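Local atomic coordinates of ESSC (PDB entry 5FWH), a protein that is the N-terminal forkhead-associated part of EssC, a component of the bacterial type VII secretion apparatus, and probably mediates protein-protein contacts there. Residues R94-Y99 with E182-S187. Numbering follows the deposited sequence.
Sequences RKYVYY and EEVVSS
R94-Y99 and E182-S187 run in nearly the same direction, 11° apart, with CA of Y96 7.7 Å from CA of V184, too far apart for backbone-to-backbone pairing; the tyrosine side chains bridge the gap. Y96 and Y98, two residues apart on one strand, both reach across with their rings. The Y96 hydroxyl receives the backbone N-H of V184 (N to OH 3.1 Å, moderately bent) and donates to OE1 of E183 in a very short modelled hydrogen bond whose exact length is doubtful; the E183 carboxylate lies nearly coplanar with the ring, 16° apart, with OE1 at its edge. CB of V184 sits over one face of Y96, toward the rim, 3.9 Å from the ring centroid in a CH-pi contact. With CG1 anti to the backbone N (chi1 173°), V184 splits its methyls: CG2 lies 3.4 Å from CE1 of Y96, CG1 3.4 Å from OH of Y98. A water bridges OH of Y98 to the carbonyl O of V184, and OG of S186 lies over one face of Y98, near the rim, while hydrogen-bonding to O of D115. Strand 94-99 pairs with strand 175-180, and E182-S187 leads from their sheet to the facing sheet of the same lobe, consistent with a forkhead-associated beta-sandwich; there V184 and S186 touch I116 of strand 116-117.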
ATOM      1  N   ARG A  94       2.186 -11.729  -3.543  1.00 60.68           N
ATOM      2  CA  ARG A  94       3.117 -12.053  -4.639  1.00 63.72           C
ATOM      3  C   ARG A  94       3.711 -10.886  -5.444  1.00 61.08           C
ATOM      4  O   ARG A  94       3.114  -9.782  -5.536  1.00 51.51           O
ATOM      5  CB  ARG A  94       2.490 -13.056  -5.604  1.00 72.10           C
ATOM      6  CG  ARG A  94       1.155 -12.653  -6.223  1.00 75.45           C
ATOM      7  CD  ARG A  94       0.590 -13.834  -7.032  1.00 83.31           C
ATOM      8  NE  ARG A  94       0.854 -15.150  -6.414  1.00 86.53           N
ATOM      9  CZ  ARG A  94      -0.016 -15.929  -5.746  1.00 88.69           C
ATOM     10  NH1 ARG A  94      -1.299 -15.608  -5.585  1.00 89.35           N
ATOM     11  NH2 ARG A  94       0.423 -17.068  -5.223  1.00 90.44           N
ATOM     12  N   LYS A  95       4.850 -11.208  -6.080  1.00 59.30           N
ATOM     13  CA  LYS A  95       5.821 -10.260  -6.596  1.00 60.37           C
ATOM     14  C   LYS A  95       6.114 -10.539  -8.059  1.00 58.25           C
ATOM     15  O   LYS A  95       6.570 -11.633  -8.433  1.00 60.14           O
ATOM     16  CB  LYS A  95       7.109 -10.321  -5.759  1.00 67.99           C
ATOM     17  CG  LYS A  95       7.932  -9.036  -5.838  1.00 73.99           C
ATOM     18  CD  LYS A  95       9.082  -8.956  -4.847  1.00 77.72           C
ATOM     19  CE  LYS A  95      10.282  -9.733  -5.341  1.00 81.45           C
ATOM     20  NZ  LYS A  95      10.852  -9.189  -6.605  1.00 83.35           N
ATOM     21  N   TYR A  96       5.845  -9.537  -8.887  1.00 49.12           N
ATOM     22  CA  TYR A  96       6.023  -9.603 -10.300  1.00 46.89           C
ATOM     23  C   TYR A  96       7.109  -8.631 -10.617  1.00 46.01           C
ATOM     24  O   TYR A  96       7.119  -7.568 -10.034  1.00 42.86           O
ATOM     25  CB  TYR A  96       4.769  -9.071 -10.969  1.00 49.34           C
ATOM     26  CG  TYR A  96       3.560  -9.862 -10.730  1.00 51.21           C
ATOM     27  CD1 TYR A  96       2.800  -9.648  -9.618  1.00 51.74           C
ATOM     28  CD2 TYR A  96       3.181 -10.852 -11.645  1.00 55.29           C
ATOM     29  CE1 TYR A  96       1.700 -10.407  -9.383  1.00 55.90           C
ATOM     30  CE2 TYR A  96       2.074 -11.604 -11.428  1.00 58.78           C
ATOM     31  CZ  TYR A  96       1.339 -11.379 -10.297  1.00 57.82           C
ATOM     32  OH  TYR A  96       0.232 -12.126 -10.080  1.00 61.44           O
ATOM     33  N   VAL A  97       7.941  -8.915 -11.587  1.00 46.63           N
ATOM     34  CA  VAL A  97       8.947  -7.941 -11.997  1.00 46.88           C
ATOM     35  C   VAL A  97       8.820  -7.798 -13.465  1.00 45.55           C
ATOM     36  O   VAL A  97       8.782  -8.757 -14.165  1.00 48.92           O
ATOM     37  CB  VAL A  97      10.390  -8.319 -11.606  1.00 49.35           C
ATOM     38  CG1 VAL A  97      11.378  -7.231 -12.041  1.00 49.29           C
ATOM     39  CG2 VAL A  97      10.452  -8.508 -10.101  1.00 50.47           C
ATOM     40  N   TYR A  98       8.689  -6.565 -13.912  1.00 44.88           N
ATOM     41  CA  TYR A  98       8.576  -6.253 -15.319  1.00 45.04           C
ATOM     42  C   TYR A  98       9.779  -5.508 -15.819  1.00 47.96           C
ATOM     43  O   TYR A  98      10.288  -4.584 -15.137  1.00 47.07           O
ATOM     44  CB  TYR A  98       7.326  -5.383 -15.577  1.00 43.54           C
ATOM     45  CG  TYR A  98       6.060  -6.085 -15.065  1.00 43.91           C
ATOM     46  CD1 TYR A  98       5.510  -7.210 -15.734  1.00 46.30           C
ATOM     47  CD2 TYR A  98       5.477  -5.682 -13.886  1.00 43.47           C
ATOM     48  CE1 TYR A  98       4.373  -7.853 -15.247  1.00 46.15           C
ATOM     49  CE2 TYR A  98       4.333  -6.306 -13.412  1.00 46.06           C
ATOM     50  CZ  TYR A  98       3.816  -7.408 -14.089  1.00 46.91           C
ATOM     51  OH  TYR A  98       2.687  -7.960 -13.536  1.00 51.99           O
ATOM     52  N   TYR A  99      10.151  -5.844 -17.044  1.00 48.97           N
ATOM     53  CA  TYR A  99      11.185  -5.145 -17.797  1.00 52.39           C
ATOM     54  C   TYR A  99      10.523  -4.024 -18.597  1.00 52.28           C
ATOM     55  O   TYR A  99       9.636  -4.276 -19.392  1.00 54.36           O
ATOM     56  CB  TYR A  99      11.972  -6.134 -18.691  1.00 53.91           C
ATOM     57  CG  TYR A  99      12.945  -5.438 -19.565  1.00 54.78           C
ATOM     58  CD1 TYR A  99      14.083  -4.905 -19.021  1.00 56.87           C
ATOM     59  CD2 TYR A  99      12.700  -5.245 -20.912  1.00 56.26           C
ATOM     60  CE1 TYR A  99      14.989  -4.191 -19.790  1.00 58.50           C
ATOM     61  CE2 TYR A  99      13.604  -4.538 -21.711  1.00 59.05           C
ATOM     62  CZ  TYR A  99      14.754  -4.026 -21.140  1.00 58.64           C
ATOM     63  OH  TYR A  99      15.675  -3.331 -21.873  1.00 62.62           O
ATOM     64  N   GLU A 182      -3.316  -9.622  -4.903  1.00 58.83           N
ATOM     65  CA  GLU A 182      -3.999 -10.341  -5.990  1.00 63.76           C
ATOM     66  C   GLU A 182      -3.016 -10.533  -7.113  1.00 63.61           C
ATOM     67  O   GLU A 182      -2.003  -9.818  -7.155  1.00 57.09           O
ATOM     68  CB  GLU A 182      -5.156  -9.535  -6.533  1.00 69.19           C
ATOM     69  CG  GLU A 182      -5.842  -8.647  -5.520  1.00 74.34           C
ATOM     70  CD  GLU A 182      -7.170  -8.086  -6.020  1.00 80.85           C
ATOM     71  OE1 GLU A 182      -7.494  -8.245  -7.225  1.00 83.60           O
ATOM     72  OE2 GLU A 182      -7.905  -7.481  -5.196  1.00 87.88           O
ATOM     73  N   GLU A 183      -3.315 -11.463  -8.031  1.00 63.18           N
ATOM     74  CA  GLU A 183      -2.591 -11.529  -9.297  1.00 63.61           C
ATOM     75  C   GLU A 183      -2.744 -10.154 -10.044  1.00 60.98           C
ATOM     76  O   GLU A 183      -3.825  -9.495 -10.071  1.00 62.48           O
ATOM     77  CB  GLU A 183      -2.994 -12.735 -10.200  1.00 69.94           C
ATOM     78  CG  GLU A 183      -2.416 -14.118  -9.825  1.00 74.23           C
ATOM     79  CD  GLU A 183      -1.470 -14.740 -10.876  1.00 79.53           C
ATOM     80  OE1 GLU A 183      -0.372 -14.193 -11.145  1.00 82.80           O
ATOM     81  OE2 GLU A 183      -1.802 -15.800 -11.451  1.00 79.48           O
ATOM     82  N   VAL A 184      -1.626  -9.696 -10.576  1.00 53.98           N
ATOM     83  CA  VAL A 184      -1.574  -8.453 -11.285  1.00 52.55           C
ATOM     84  C   VAL A 184      -1.814  -8.775 -12.750  1.00 52.34           C
ATOM     85  O   VAL A 184      -1.278  -9.738 -13.255  1.00 51.98           O
ATOM     86  CB  VAL A 184      -0.183  -7.853 -11.128  1.00 51.57           C
ATOM     87  CG1 VAL A 184      -0.029  -6.631 -11.989  1.00 49.87           C
ATOM     88  CG2 VAL A 184       0.004  -7.486  -9.667  1.00 53.46           C
ATOM     89  N   VAL A 185      -2.573  -7.925 -13.417  1.00 51.60           N
ATOM     90  CA  VAL A 185      -2.835  -8.047 -14.828  1.00 52.12           C
ATOM     91  C   VAL A 185      -2.082  -6.964 -15.531  1.00 50.81           C
ATOM     92  O   VAL A 185      -2.252  -5.775 -15.213  1.00 48.39           O
ATOM     93  CB  VAL A 185      -4.324  -7.899 -15.107  1.00 55.11           C
ATOM     94  CG1 VAL A 185      -4.616  -8.101 -16.609  1.00 55.93           C
ATOM     95  CG2 VAL A 185      -5.089  -8.910 -14.254  1.00 57.79           C
ATOM     96  N   SER A 186      -1.206  -7.401 -16.440  1.00 49.77           N
ATOM     97  CA  SER A 186      -0.281  -6.516 -17.105  1.00 51.10           C
ATOM     98  C   SER A 186      -0.040  -6.871 -18.551  1.00 50.61           C
ATOM     99  O   SER A 186       0.134  -8.013 -18.894  1.00 54.65           O
ATOM    100  CB  SER A 186       1.096  -6.490 -16.372  1.00 49.49           C
ATOM    101  OG  SER A 186       1.825  -5.315 -16.793  1.00 48.40           O
ATOM    102  N   SER A 187       0.080  -5.861 -19.385  1.00 54.71           N
ATOM    103  CA  SER A 187       0.588  -6.064 -20.744  1.00 56.19           C
ATOM    104  C   SER A 187       2.097  -5.889 -20.822  1.00 55.70           C
ATOM    105  O   SER A 187       2.619  -5.866 -21.900  1.00 59.63           O
ATOM    106  CB  SER A 187      -0.101  -5.084 -21.674  1.00 56.75           C
ATOM    107  OG  SER A 187       0.237  -3.789 -21.300  1.00 58.30           O
TER
HETATM  108  O   HOH W   1       1.281  -9.687 -14.838  1.00 61.87           O